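Amide synthase (Vibrio cholerae, PDB 1L5A) probably forms an amide bond during vibriobactin biosynthesis, acting as a condensation enzyme of the nonribosomal peptide synthetase type. Local coordinates at residues Ala169-Ser174 / His308-Ile313; Ala237-Cys242 / Leu256-Met261; Gln320-Asn323 / Ser327-Met330. All coordinates share one frame; numbering follows the deposited sequence.

Contact 1. Residues Ala169-Ser174 / His308-Ile313; sequences AAYLTS and HGRYRI
The carbonyl oxygen of Tyr171, the residue that reaches across to Arg310 and Tyr311, is gripped by two donors from one residue: Ser174 OG lies 2.9 Å from Tyr171 O and Ser174 N lies 3.1 Å from it. These bonds hold the turn between helices 161-172 and 175-189, and the same serine is the N-cap of the second helix. One residue back, Ala170 O is used in much the same way: Thr173 N and Thr173 OG1 approach from one face of its plane, with OG1 well above that plane at 3.0 Å from Ala170 O.

In the condensation domain fold, the contact joins helix 161-172 to the loop between helices 291-307 and 313-319, where His308 to Tyr311 form a type I turn. Tyr171 extends with CG anti to the backbone N (chi1 162°), and Arg310 lies over one face of its ring. The aliphatic part of Arg310 makes the contact. Its CG sits 3.8 Å from the centroid of the Tyr171 ring, 11° off the normal, a CH-pi interaction, and Arg310 CD is 3.7 Å from Tyr171 CG. Ring and arginine chain run antiparallel to one another, which brings the guanidinium over Tyr171 CB, its plane 22° from that of the ring. Salt bridges to Glu167 and Glu168 hold the charged end back against helix 161-172.

At the far end of the ring, Tyr171 OH comes to the edge of the Tyr311 ring, in its plane, 3.7 Å from Tyr311 CD1. The hydrogen bond of Tyr171 OH goes instead to Asp180 of helix 175-189, while Tyr311 OH is bonded to Asp319.

Contact 2. Residues Ala237-Cys242 / Leu256-Met261; sequences ALVALC and LWLPFM
Val239 and Leu258 meet where helix 234-249 runs alongside strand 255-260, a helix-on-sheet layer in the alpha/beta architecture of the condensation domain. The short axes of helix 237-242 and strand 256-260 run nearly antiparallel, at 166°, with a closest approach of 10.3 Å. No hydrogen bond crosses between the two segments. The backbone of the strand is occupied by its neighbours: Leu256 pairs with Leu281 and Leu258 with Leu279, while Trp257 bonds to Pro332 and Ile334.

Contact between branched aliphatic groups carries most of the interface. Val239 and Leu258 meet tip to tip, and Leu258 CD2 touches both valine branches, CG1 and CG2, lying 3.7 Å from Val239 CG2. Val239 CG1, the branch anti to the backbone N (chi1 171°), is also 4.2 Å from Leu256 CD1. Ile302 and Leu305 of helix 291-307 extend this apolar layer, touching Val239 and Leu258 respectively.

Two further kinds of contact converge on one methyl of Leu256. The first is methyl against carbonyl, with Leu256 CD1 placed 3.8 Å from Val239 O. The second involves sulfur: nearly one helical turn beyond Val239, Cys242, whose CB is directed at the strand, brings SG to 4.1 Å from Leu256 CD1.

Contact 3. Residues Gln320-Asn323 / Ser327-Met330; sequences QGLN and SYFM
Leu322 stands roughly perpendicular to Tyr328, the leucine coming down on one face of the phenol ring. Leu322 CD1 is the atom that does the touching: it stands 4.0 Å from the centroid of the Tyr328 ring and 19° off the normal, a CH-pi contact. It is displaced toward the rim, with Tyr328 CE2 its closest ring atom at 3.8 Å from Leu322 CD1. Leu322 CD2 touches the same rim carbon more loosely.

Gln320 meets the ring quite differently. It too runs crosswise to Tyr328, but it comes to the edge at the hydroxyl end, near the ring plane, and does so with its aliphatic stem: Gln320 CB and CG lie against Tyr328 OH. A bend at chi2 (-75°) turns the amide away from a straight continuation of that stem, leaving its plane 44° from the ring.

Both segments lie in the loop between helix 313-319 and strand 333-337, and Leu188 of helix 175-189 touches Gln320 and Tyr328. Gln320 is the first residue to leave helical geometry, and Gly321, with positive phi, is the C-prime residue of a Schellman motif, after which Leu322 lies over the ring. In segment 327-330, Tyr328 N bonds to Glu317 of helix 313-319 and Ser327 OG to Thr197.

No hydrogen bond links the two segments, so the contact between them is mainly apolar, and polar bonds to residues outside the pair, among them those to Glu317 and Thr197, hold the loop.

The three contacts lie about 19 to 21 Å apart, centre to centre, within one condensation domain. Along the chain, contact 2 is nested between the two segments of contact 1, and contact 3 follows in series. Strand 255-260, of contact 2, touches both others: Phe260 packs on Gly309 and Arg310 of contact 1, while Trp257 lies against Ile313 there and against Tyr328, Phe329 and Met330 of contact 3. Helix 313-319 leads from contact 1, whose Ile313 is its first residue, to contact 3, and Ile313 touches Tyr328 and Met330. Contact 2 lies nearest the chain centre, about 12 Å from it, against about 20 and 21 Å for contacts 1 and 3.

Contact 1. Residues Ala169-Ser174 / His308-Ile313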
# COMPACT_ATOMS: atom_id res chain seq x y z
N ALA A 169 0.39 -15.47 -2.28
CA ALA A 169 -0.29 -16.05 -1.13
C ALA A 169 -0.84 -14.96 -0.19
O ALA A 169 -2.00 -15.02 0.25
CB ALA A 169 0.66 -16.95 -0.36
N ALA A 170 -0.00 -13.97 0.10
CA ALA A 170 -0.38 -12.88 0.97
C ALA A 170 -1.56 -12.11 0.38
O ALA A 170 -2.46 -11.67 1.12
CB ALA A 170 0.83 -11.94 1.18
N TYR A 171 -1.54 -11.92 -0.94
CA TYR A 171 -2.61 -11.20 -1.63
C TYR A 171 -3.95 -11.93 -1.52
O TYR A 171 -4.99 -11.29 -1.32
CB TYR A 171 -2.29 -11.03 -3.11
CG TYR A 171 -3.53 -10.70 -3.90
CD1 TYR A 171 -4.06 -9.41 -3.89
CD2 TYR A 171 -4.21 -11.70 -4.63
CE1 TYR A 171 -5.23 -9.10 -4.57
CE2 TYR A 171 -5.40 -11.41 -5.32
CZ TYR A 171 -5.91 -10.09 -5.28
OH TYR A 171 -7.07 -9.76 -5.95
N LEU A 172 -3.92 -13.25 -1.66
CA LEU A 172 -5.13 -14.06 -1.58
C LEU A 172 -5.82 -14.02 -0.23
O LEU A 172 -7.01 -14.36 -0.13
CB LEU A 172 -4.82 -15.52 -1.92
CG LEU A 172 -4.54 -15.78 -3.40
CD1 LEU A 172 -4.34 -17.26 -3.56
CD2 LEU A 172 -5.69 -15.27 -4.29
N THR A 173 -5.08 -13.63 0.81
CA THR A 173 -5.63 -13.55 2.16
C THR A 173 -5.80 -12.10 2.59
O THR A 173 -6.27 -11.84 3.67
CB THR A 173 -4.73 -14.23 3.20
OG1 THR A 173 -3.40 -13.70 3.10
CG2 THR A 173 -4.72 -15.76 3.00
N SER A 174 -5.42 -11.17 1.73
CA SER A 174 -5.52 -9.75 2.04
C SER A 174 -6.93 -9.19 1.85
O SER A 174 -7.77 -9.80 1.19
CB SER A 174 -4.56 -8.95 1.17
OG SER A 174 -5.15 -8.68 -0.10
N HIS A 308 -7.80 -3.68 -10.11
CA HIS A 308 -8.45 -4.85 -9.52
C HIS A 308 -8.03 -6.08 -10.32
O HIS A 308 -8.54 -7.19 -10.10
CB HIS A 308 -9.97 -4.67 -9.54
CG HIS A 308 -10.45 -3.43 -8.86
ND1 HIS A 308 -10.51 -2.20 -9.49
CD2 HIS A 308 -10.81 -3.20 -7.57
CE1 HIS A 308 -10.89 -1.28 -8.63
NE2 HIS A 308 -11.08 -1.86 -7.46
N GLY A 309 -7.07 -5.86 -11.23
CA GLY A 309 -6.57 -6.90 -12.11
C GLY A 309 -5.90 -8.17 -11.61
O GLY A 309 -5.75 -9.13 -12.37
N ARG A 310 -5.49 -8.20 -10.35
CA ARG A 310 -4.81 -9.36 -9.80
C ARG A 310 -5.81 -10.44 -9.43
O ARG A 310 -5.43 -11.58 -9.11
CB ARG A 310 -3.98 -8.94 -8.58
CG ARG A 310 -3.12 -10.03 -7.99
CD ARG A 310 -2.03 -9.47 -7.10
NE ARG A 310 -1.03 -10.49 -6.78
CZ ARG A 310 0.22 -10.22 -6.41
NH1 ARG A 310 0.63 -8.96 -6.31
NH2 ARG A 310 1.05 -11.21 -6.15
N TYR A 311 -7.10 -10.08 -9.46
CA TYR A 311 -8.16 -11.05 -9.14
C TYR A 311 -8.32 -11.89 -10.41
O TYR A 311 -8.61 -11.39 -11.50
CB TYR A 311 -9.47 -10.31 -8.78
CG TYR A 311 -10.47 -11.14 -7.98
CD1 TYR A 311 -10.27 -11.42 -6.63
CD2 TYR A 311 -11.62 -11.65 -8.58
CE1 TYR A 311 -11.18 -12.19 -5.90
CE2 TYR A 311 -12.53 -12.42 -7.88
CZ TYR A 311 -12.31 -12.69 -6.54
OH TYR A 311 -13.22 -13.48 -5.87
N ARG A 312 -8.09 -13.19 -10.28
CA ARG A 312 -8.18 -14.10 -11.42
C ARG A 312 -9.55 -14.21 -12.09
O ARG A 312 -10.58 -14.39 -11.42
CB ARG A 312 -7.70 -15.48 -10.98
CG ARG A 312 -6.18 -15.58 -10.79
CD ARG A 312 -5.60 -16.16 -12.04
NE ARG A 312 -4.72 -15.25 -12.77
CZ ARG A 312 -4.65 -15.21 -14.09
NH1 ARG A 312 -5.40 -16.02 -14.83
NH2 ARG A 312 -3.82 -14.37 -14.68
N ILE A 313 -9.55 -14.10 -13.41
CA ILE A 313 -10.78 -14.21 -14.17
C ILE A 313 -11.40 -15.59 -13.94
O ILE A 313 -12.62 -15.74 -13.96
CB ILE A 313 -10.51 -14.00 -15.69
CG1 ILE A 313 -11.84 -13.96 -16.45
CG2 ILE A 313 -9.62 -15.12 -16.23
CD1 ILE A 313 -12.62 -12.67 -16.28

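Contact 2. Residues Ala237-Cys242 / Leu256-Met261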
# COMPACT_ATOMS: atom_id res chain seq x y z
N ALA A 237 -4.22 3.91 -25.16
CA ALA A 237 -4.93 4.78 -26.10
C ALA A 237 -5.52 3.96 -27.24
O ALA A 237 -6.67 4.19 -27.64
CB ALA A 237 -3.98 5.84 -26.66
N LEU A 238 -4.74 3.01 -27.76
CA LEU A 238 -5.20 2.16 -28.85
C LEU A 238 -6.36 1.30 -28.36
O LEU A 238 -7.28 1.00 -29.13
CB LEU A 238 -4.07 1.25 -29.35
CG LEU A 238 -2.90 1.90 -30.09
CD1 LEU A 238 -1.99 0.82 -30.65
CD2 LEU A 238 -3.41 2.76 -31.23
N VAL A 239 -6.33 0.91 -27.09
CA VAL A 239 -7.41 0.08 -26.55
C VAL A 239 -8.69 0.88 -26.56
O VAL A 239 -9.76 0.35 -26.86
CB VAL A 239 -7.10 -0.38 -25.11
CG1 VAL A 239 -8.32 -1.05 -24.49
CG2 VAL A 239 -5.93 -1.37 -25.14
N ALA A 240 -8.57 2.18 -26.25
CA ALA A 240 -9.71 3.09 -26.22
C ALA A 240 -10.19 3.28 -27.65
O ALA A 240 -11.38 3.09 -27.93
CB ALA A 240 -9.29 4.44 -25.62
N LEU A 241 -9.27 3.65 -28.55
CA LEU A 241 -9.59 3.84 -29.96
C LEU A 241 -10.21 2.57 -30.54
O LEU A 241 -11.18 2.63 -31.27
CB LEU A 241 -8.34 4.19 -30.77
CG LEU A 241 -7.85 5.64 -30.69
CD1 LEU A 241 -6.54 5.77 -31.44
CD2 LEU A 241 -8.91 6.58 -31.26
N CYS A 242 -9.65 1.42 -30.19
CA CYS A 242 -10.19 0.17 -30.69
C CYS A 242 -11.62 0.00 -30.21
O CYS A 242 -12.48 -0.46 -30.96
CB CYS A 242 -9.34 -1.01 -30.21
SG CYS A 242 -10.05 -2.61 -30.63
N LEU A 256 -14.84 -5.78 -24.69
CA LEU A 256 -13.54 -5.85 -25.37
C LEU A 256 -12.64 -6.49 -24.33
O LEU A 256 -12.50 -5.96 -23.24
CB LEU A 256 -12.98 -4.46 -25.67
CG LEU A 256 -12.17 -4.28 -26.95
CD1 LEU A 256 -11.19 -3.13 -26.75
CD2 LEU A 256 -11.42 -5.56 -27.33
N TRP A 257 -12.02 -7.63 -24.65
CA TRP A 257 -11.16 -8.29 -23.68
C TRP A 257 -9.72 -7.84 -23.83
O TRP A 257 -9.24 -7.63 -24.94
CB TRP A 257 -11.24 -9.80 -23.82
CG TRP A 257 -12.56 -10.38 -23.38
CD1 TRP A 257 -13.72 -10.41 -24.10
CD2 TRP A 257 -12.85 -11.01 -22.13
NE1 TRP A 257 -14.72 -11.02 -23.37
CE2 TRP A 257 -14.21 -11.39 -22.15
CE3 TRP A 257 -12.09 -11.28 -20.98
CZ2 TRP A 257 -14.83 -12.04 -21.08
CZ3 TRP A 257 -12.71 -11.93 -19.90
CH2 TRP A 257 -14.07 -12.30 -19.96
N LEU A 258 -9.07 -7.69 -22.67
CA LEU A 258 -7.68 -7.23 -22.56
C LEU A 258 -6.83 -8.15 -21.73
O LEU A 258 -7.32 -8.91 -20.89
CB LEU A 258 -7.60 -5.90 -21.81
CG LEU A 258 -8.31 -4.67 -22.28
CD1 LEU A 258 -8.19 -3.62 -21.21
CD2 LEU A 258 -7.69 -4.21 -23.58
N PRO A 259 -5.51 -8.08 -21.94
CA PRO A 259 -4.65 -8.93 -21.13
C PRO A 259 -3.97 -7.97 -20.15
O PRO A 259 -3.31 -7.02 -20.59
CB PRO A 259 -3.68 -9.53 -22.16
CG PRO A 259 -3.45 -8.40 -23.08
CD PRO A 259 -4.83 -7.70 -23.20
N PHE A 260 -4.17 -8.17 -18.85
CA PHE A 260 -3.47 -7.34 -17.87
C PHE A 260 -2.24 -8.17 -17.43
O PHE A 260 -2.39 -9.26 -16.84
CB PHE A 260 -4.35 -7.02 -16.66
CG PHE A 260 -3.59 -6.42 -15.51
CD1 PHE A 260 -2.73 -5.33 -15.72
CD2 PHE A 260 -3.67 -6.97 -14.24
CE1 PHE A 260 -1.96 -4.82 -14.69
CE2 PHE A 260 -2.90 -6.46 -13.19
CZ PHE A 260 -2.05 -5.39 -13.41
N MET A 261 -1.05 -7.68 -17.73
CA MET A 261 0.19 -8.40 -17.42
C MET A 261 0.28 -8.89 -15.97
O MET A 261 0.79 -9.99 -15.69
CB MET A 261 1.41 -7.53 -17.76
CG MET A 261 1.47 -7.06 -19.20
SD MET A 261 1.22 -8.44 -20.34
CE MET A 261 -0.22 -7.94 -21.27

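Contact 3. Residues Gln320-Asn323 / Ser327-Met330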
# COMPACT_ATOMS: atom_id res chain seq x y z
N GLN A 320 -19.32 -15.81 -10.67
CA GLN A 320 -20.50 -15.58 -11.49
C GLN A 320 -21.33 -16.82 -11.73
O GLN A 320 -22.21 -16.81 -12.57
CB GLN A 320 -20.11 -14.98 -12.83
CG GLN A 320 -19.43 -13.66 -12.73
CD GLN A 320 -20.41 -12.56 -12.43
OE1 GLN A 320 -21.26 -12.22 -13.26
NE2 GLN A 320 -20.30 -11.98 -11.24
N GLY A 321 -21.04 -17.91 -11.03
CA GLY A 321 -21.84 -19.10 -11.23
C GLY A 321 -21.52 -20.10 -12.33
O GLY A 321 -22.14 -21.16 -12.36
N LEU A 322 -20.60 -19.81 -13.24
CA LEU A 322 -20.29 -20.80 -14.27
C LEU A 322 -19.87 -22.06 -13.53
O LEU A 322 -19.37 -21.97 -12.41
CB LEU A 322 -19.12 -20.36 -15.16
CG LEU A 322 -19.00 -18.91 -15.62
CD1 LEU A 322 -18.05 -18.88 -16.81
CD2 LEU A 322 -20.36 -18.33 -15.96
N ASN A 323 -20.07 -23.22 -14.15
CA ASN A 323 -19.68 -24.49 -13.55
C ASN A 323 -18.27 -24.79 -14.04
O ASN A 323 -17.74 -24.08 -14.89
CB ASN A 323 -20.63 -25.60 -13.97
CG ASN A 323 -20.72 -25.74 -15.48
OD1 ASN A 323 -19.72 -26.01 -16.15
ND2 ASN A 323 -21.92 -25.56 -16.01
N SER A 327 -16.47 -21.60 -19.36
CA SER A 327 -15.47 -20.54 -19.42
C SER A 327 -16.03 -19.40 -20.26
O SER A 327 -16.98 -19.59 -21.01
CB SER A 327 -14.18 -21.05 -20.07
OG SER A 327 -14.43 -21.57 -21.38
N TYR A 328 -15.46 -18.21 -20.13
CA TYR A 328 -15.94 -17.08 -20.92
C TYR A 328 -15.31 -17.08 -22.30
O TYR A 328 -14.14 -17.50 -22.48
CB TYR A 328 -15.58 -15.76 -20.26
CG TYR A 328 -16.29 -15.47 -18.96
CD1 TYR A 328 -15.59 -15.07 -17.82
CD2 TYR A 328 -17.68 -15.52 -18.88
CE1 TYR A 328 -16.24 -14.73 -16.66
CE2 TYR A 328 -18.35 -15.17 -17.73
CZ TYR A 328 -17.63 -14.78 -16.62
OH TYR A 328 -18.30 -14.40 -15.49
N PHE A 329 -16.07 -16.58 -23.27
CA PHE A 329 -15.58 -16.47 -24.63
C PHE A 329 -14.89 -15.11 -24.65
O PHE A 329 -15.53 -14.08 -24.80
CB PHE A 329 -16.74 -16.49 -25.61
CG PHE A 329 -16.33 -16.46 -27.05
CD1 PHE A 329 -15.50 -17.44 -27.56
CD2 PHE A 329 -16.81 -15.46 -27.90
CE1 PHE A 329 -15.14 -17.46 -28.92
CE2 PHE A 329 -16.45 -15.46 -29.27
CZ PHE A 329 -15.62 -16.47 -29.78
N MET A 330 -13.57 -15.10 -24.47
CA MET A 330 -12.87 -13.82 -24.44
C MET A 330 -12.66 -13.20 -25.80
O MET A 330 -11.54 -13.09 -26.28
CB MET A 330 -11.54 -13.97 -23.69
CG MET A 330 -11.79 -14.30 -22.22
SD MET A 330 -10.42 -15.07 -21.35
CE MET A 330 -11.28 -16.02 -20.03